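Local coordinates for peptidoglycan recognition protein 3 (Branchiostoma belcheri tsingtauense, PDB 4Z8I) that probably hydrolyses the amide bond between N-acetylmuramic acid and L-alanine in bacterial peptidoglycan, using a zinc amidase domain fused to a chitin-binding domain, at residues R4-G9 with P13-P18; H28-C33 with C40-S45. All coordinates share one frame; numbering follows the deposited sequence.

Contact 1 of 2, residues R4-G9 with P13-P18; sequences RWRSDG and PNYPAP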
# COMPACT_ATOMS: atom_id res chain seq x y z
N ARG A 4 -1.76 16.28 9.48
CA ARG A 4 -2.68 16.13 10.61
C ARG A 4 -1.98 15.94 11.95
O ARG A 4 -2.63 15.93 13.00
CB ARG A 4 -3.66 14.99 10.35
CG ARG A 4 -4.56 15.22 9.15
CD ARG A 4 -5.79 14.33 9.20
NE ARG A 4 -6.69 14.60 8.07
CZ ARG A 4 -7.88 14.05 7.92
NH1 ARG A 4 -8.63 14.35 6.87
NH2 ARG A 4 -8.34 13.19 8.83
N TRP A 5 -0.66 15.78 11.91
CA TRP A 5 0.11 15.68 13.15
C TRP A 5 1.27 16.67 13.14
O TRP A 5 1.73 17.09 12.08
CB TRP A 5 0.63 14.26 13.36
CG TRP A 5 1.49 13.78 12.26
CD1 TRP A 5 2.84 13.91 12.15
CD2 TRP A 5 1.06 13.06 11.10
NE1 TRP A 5 3.28 13.33 10.99
CE2 TRP A 5 2.21 12.80 10.32
CE3 TRP A 5 -0.18 12.62 10.64
CZ2 TRP A 5 2.15 12.11 9.12
CZ3 TRP A 5 -0.24 11.94 9.44
CH2 TRP A 5 0.92 11.69 8.69
N ARG A 6 1.73 17.02 14.33
CA ARG A 6 2.79 18.00 14.48
C ARG A 6 4.17 17.38 14.28
O ARG A 6 4.30 16.16 14.19
CB ARG A 6 2.72 18.65 15.86
CG ARG A 6 1.30 18.99 16.29
CD ARG A 6 1.21 20.40 16.82
NE ARG A 6 2.11 20.64 17.94
CZ ARG A 6 2.29 21.83 18.51
NH1 ARG A 6 1.63 22.88 18.06
NH2 ARG A 6 3.12 21.96 19.54
N SER A 7 5.19 18.22 14.20
CA SER A 7 6.55 17.76 13.97
C SER A 7 7.32 17.62 15.28
O SER A 7 8.37 16.99 15.33
CB SER A 7 7.29 18.73 13.04
OG SER A 7 7.35 20.03 13.61
N ASP A 8 6.78 18.22 16.34
CA ASP A 8 7.42 18.17 17.65
C ASP A 8 6.94 16.97 18.46
O ASP A 8 7.49 16.68 19.52
CB ASP A 8 7.21 19.48 18.41
CG ASP A 8 5.75 19.79 18.67
OD1 ASP A 8 4.87 19.16 18.04
OD2 ASP A 8 5.47 20.69 19.49
N GLY A 9 5.91 16.29 17.97
CA GLY A 9 5.43 15.07 18.60
C GLY A 9 4.27 15.28 19.56
O GLY A 9 3.87 14.35 20.27
N PRO A 13 -6.17 18.60 21.89
CA PRO A 13 -6.90 19.87 21.76
C PRO A 13 -6.07 21.09 22.19
O PRO A 13 -6.48 22.22 21.93
CB PRO A 13 -8.09 19.68 22.69
CG PRO A 13 -7.59 18.75 23.73
CD PRO A 13 -6.66 17.81 23.03
N ASN A 14 -4.94 20.85 22.84
CA ASN A 14 -4.07 21.94 23.29
C ASN A 14 -2.94 22.23 22.30
O ASN A 14 -2.37 23.32 22.30
CB ASN A 14 -3.50 21.66 24.68
CG ASN A 14 -4.57 21.65 25.76
OD1 ASN A 14 -5.64 22.25 25.60
ND2 ASN A 14 -4.28 20.98 26.86
N TYR A 15 -2.61 21.24 21.48
CA TYR A 15 -1.57 21.41 20.47
C TYR A 15 -2.10 21.10 19.08
O TYR A 15 -1.86 20.02 18.54
CB TYR A 15 -0.36 20.53 20.80
CG TYR A 15 0.27 20.86 22.14
CD1 TYR A 15 1.21 21.88 22.26
CD2 TYR A 15 -0.07 20.15 23.28
CE1 TYR A 15 1.78 22.18 23.48
CE2 TYR A 15 0.50 20.45 24.51
CZ TYR A 15 1.42 21.47 24.60
OH TYR A 15 1.99 21.77 25.81
N PRO A 16 -2.83 22.06 18.49
CA PRO A 16 -3.44 21.87 17.17
C PRO A 16 -2.40 21.64 16.08
O PRO A 16 -1.33 22.26 16.11
CB PRO A 16 -4.15 23.21 16.92
CG PRO A 16 -4.34 23.80 18.28
CD PRO A 16 -3.14 23.38 19.06
N ALA A 17 -2.70 20.76 15.14
CA ALA A 17 -1.84 20.52 13.99
C ALA A 17 -2.18 21.53 12.91
O ALA A 17 -3.24 22.15 12.95
CB ALA A 17 -2.04 19.10 13.48
N PRO A 18 -1.27 21.73 11.94
CA PRO A 18 -1.54 22.60 10.79
C PRO A 18 -2.87 22.28 10.11
O PRO A 18 -3.70 23.18 9.94
CB PRO A 18 -0.39 22.28 9.84
CG PRO A 18 0.74 21.93 10.73
CD PRO A 18 0.13 21.25 11.93
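R6 carries this surface contact, laying its guanidinium against Y15 and the carbonyl of P16. Van der Waals contact centres on Y15. Its CB sits over the middle of one guanidinium face, 3.7 Å above the plane, and R6 NH2 comes within 3.3 Å of Y15 CD1. The two flat groups are inclined at 57°, so they meet obliquely and do not stack. R6 reaches this place by a folded route: CG stands opposite the carbonyl carbon, beside the backbone N, and further bends at chi2 and at chi3 (-58°) turn the chain toward Y15. At the guanidinium edge, near its plane, lies the carbonyl oxygen of P16, with R6 NH1 3.6 Å from P16 O; this is not a hydrogen bond, and none spans the two segments here.

Both segments belong to the N-terminal module, which is disulfide-rich, consistent with a hevein-like chitin-binding domain.

The charged interaction is internal to 4-9. D8 forms a salt bridge with R6, its OD2 lying 2.7 Å from R6 NH2, and the accompanying hydrogen bonds from R6 NE and NH2 are bent and weak. D8 OD1 also accepts a hydrogen bond from the backbone N of R10, which ties the carboxylate to the residues that follow and may steady the guanidinium over Y15.

Methyl-to-backbone packing continues the contact beyond R6. A17 turns its methyl toward the R4–W5 peptide, with A17 CB 3.3 Å from R4 O and 3.9 Å from W5 N. The R6 chain borders the same methyl, R6 CG standing 4.4 Å from A17 CB. The W5 side chain leaves its CA away from 13-18 and touches N26, while P16 touches N21.

Contact 2 of 2, residues H28-C33 with C40-S45; sequences HAVDHC and CGRETS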
# COMPACT_ATOMS: atom_id res chain seq x y z
N HIS A 28 0.95 5.58 10.79
CA HIS A 28 1.95 4.64 10.30
C HIS A 28 3.26 4.79 11.06
O HIS A 28 4.29 4.25 10.66
CB HIS A 28 2.13 4.85 8.80
CG HIS A 28 0.84 5.05 8.08
ND1 HIS A 28 0.16 4.02 7.45
CD2 HIS A 28 0.08 6.16 7.90
CE1 HIS A 28 -0.95 4.49 6.91
NE2 HIS A 28 -1.02 5.79 7.17
N ALA A 29 3.21 5.54 12.16
CA ALA A 29 4.35 5.69 13.06
C ALA A 29 4.21 4.76 14.25
O ALA A 29 3.10 4.34 14.58
CB ALA A 29 4.44 7.13 13.54
N VAL A 30 5.32 4.44 14.90
CA VAL A 30 5.30 3.63 16.10
C VAL A 30 4.52 4.34 17.22
O VAL A 30 3.78 3.71 17.98
CB VAL A 30 6.73 3.25 16.56
CG1 VAL A 30 7.60 4.49 16.71
CG2 VAL A 30 6.70 2.46 17.86
N ASP A 31 4.67 5.66 17.29
CA ASP A 31 3.92 6.48 18.24
C ASP A 31 2.64 7.04 17.62
O ASP A 31 2.61 8.20 17.20
CB ASP A 31 4.79 7.63 18.77
CG ASP A 31 6.00 7.14 19.55
OD1 ASP A 31 5.81 6.52 20.61
OD2 ASP A 31 7.14 7.40 19.10
N HIS A 32 1.59 6.22 17.57
CA HIS A 32 0.36 6.60 16.88
C HIS A 32 -0.83 6.86 17.81
O HIS A 32 -1.96 6.98 17.35
CB HIS A 32 -0.02 5.54 15.85
CG HIS A 32 0.07 4.14 16.38
ND1 HIS A 32 -0.56 3.74 17.54
CD2 HIS A 32 0.72 3.05 15.91
CE1 HIS A 32 -0.31 2.46 17.75
NE2 HIS A 32 0.47 2.02 16.78
N CYS A 33 -0.56 6.94 19.11
CA CYS A 33 -1.62 7.20 20.08
C CYS A 33 -1.44 8.56 20.75
O CYS A 33 -0.38 8.87 21.28
CB CYS A 33 -1.66 6.11 21.14
SG CYS A 33 -2.08 4.48 20.51
N CYS A 40 2.26 12.22 21.37
CA CYS A 40 2.13 11.03 20.55
C CYS A 40 3.05 9.95 21.12
O CYS A 40 4.26 10.13 21.21
CB CYS A 40 2.48 11.32 19.09
SG CYS A 40 1.25 12.34 18.24
N GLY A 41 2.45 8.83 21.53
CA GLY A 41 3.18 7.74 22.15
C GLY A 41 2.79 6.38 21.61
O GLY A 41 1.97 6.29 20.70
N ARG A 42 3.37 5.33 22.18
CA ARG A 42 3.21 3.97 21.65
C ARG A 42 2.70 2.99 22.70
O ARG A 42 2.23 1.90 22.35
CB ARG A 42 4.55 3.46 21.11
CG ARG A 42 5.58 3.21 22.21
CD ARG A 42 6.93 2.79 21.65
NE ARG A 42 7.62 3.88 20.96
CZ ARG A 42 8.83 3.77 20.44
NH1 ARG A 42 9.40 4.81 19.83
NH2 ARG A 42 9.49 2.62 20.52
N GLU A 43 2.80 3.36 23.97
CA GLU A 43 2.48 2.43 25.05
C GLU A 43 0.98 2.29 25.26
O GLU A 43 0.19 3.11 24.78
CB GLU A 43 3.16 2.85 26.35
CG GLU A 43 4.67 3.09 26.24
CD GLU A 43 5.47 1.81 26.06
OE1 GLU A 43 4.88 0.71 26.15
OE2 GLU A 43 6.69 1.90 25.84
N THR A 44 0.59 1.23 25.98
CA THR A 44 -0.82 0.95 26.28
C THR A 44 -1.49 2.12 26.98
O THR A 44 -2.66 2.43 26.73
CB THR A 44 -0.94 -0.33 27.13
OG1 THR A 44 -0.35 -1.43 26.43
CG2 THR A 44 -2.40 -0.65 27.43
N SER A 45 -0.74 2.79 27.85
CA SER A 45 -1.25 3.96 28.56
C SER A 45 -1.61 5.10 27.61
O SER A 45 -2.52 5.88 27.88
CB SER A 45 -0.21 4.45 29.58
OG SER A 45 0.95 4.94 28.93
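D31 and R42 form a salt bridge through a nearly straight hydrogen bond, R42 NE to D31 OD1, 3.2 Å at 171°. The acceptor lies at the guanidinium edge and in its plane, but the donor meets the carboxylate from above, and the two planes are inclined at 46°. A pair of backbone bonds joins the strands beside it: G41 N gives its hydrogen to C33 O (2.8 Å), and C33 N to G41 O (3.1 Å). Around this pair, D31 CA and C40 CA make CA-H...O contacts with G41 O and C33 O, respectively.

V30 packs over one guanidinium face, with CG2 3.5 Å from R42 NE; CG2 is placed there by standing anti to the V30 backbone N. With D31 replaced by an alanine, the R42 guanidinium is likely to lose its charged mate and be less fixed over V30. C33 and C40 are disulfide-bonded to C47 and C25, respectively. H32 and C33 both face G41, making a classic beta bulge at the start of the small antiparallel sheet in a disulfide-rich, hevein-like chitin-binding domain.

In the fold
From the N terminus, contact 1 comes first: 4-9 runs into the short connection 10-12 and folds back against 13-18. The chain then passes through C25 and reaches contact 2, which closes the connection 35-39 by pairing strand 40-41 with strand 33-34. The two contacts follow in series, neither nested nor crossed, with centres about 14 Å apart. They meet where G9 O lies 2.9 Å from C40 N, a probable hydrogen bond, and the C11–C34 disulfide ties the connection within contact 1 to strand 33-34. Strand 53-54 lines the other side of strand 33-34. Farther on, the C63–C186 disulfide fastens the chain to helix 174-190 of the amidase domain.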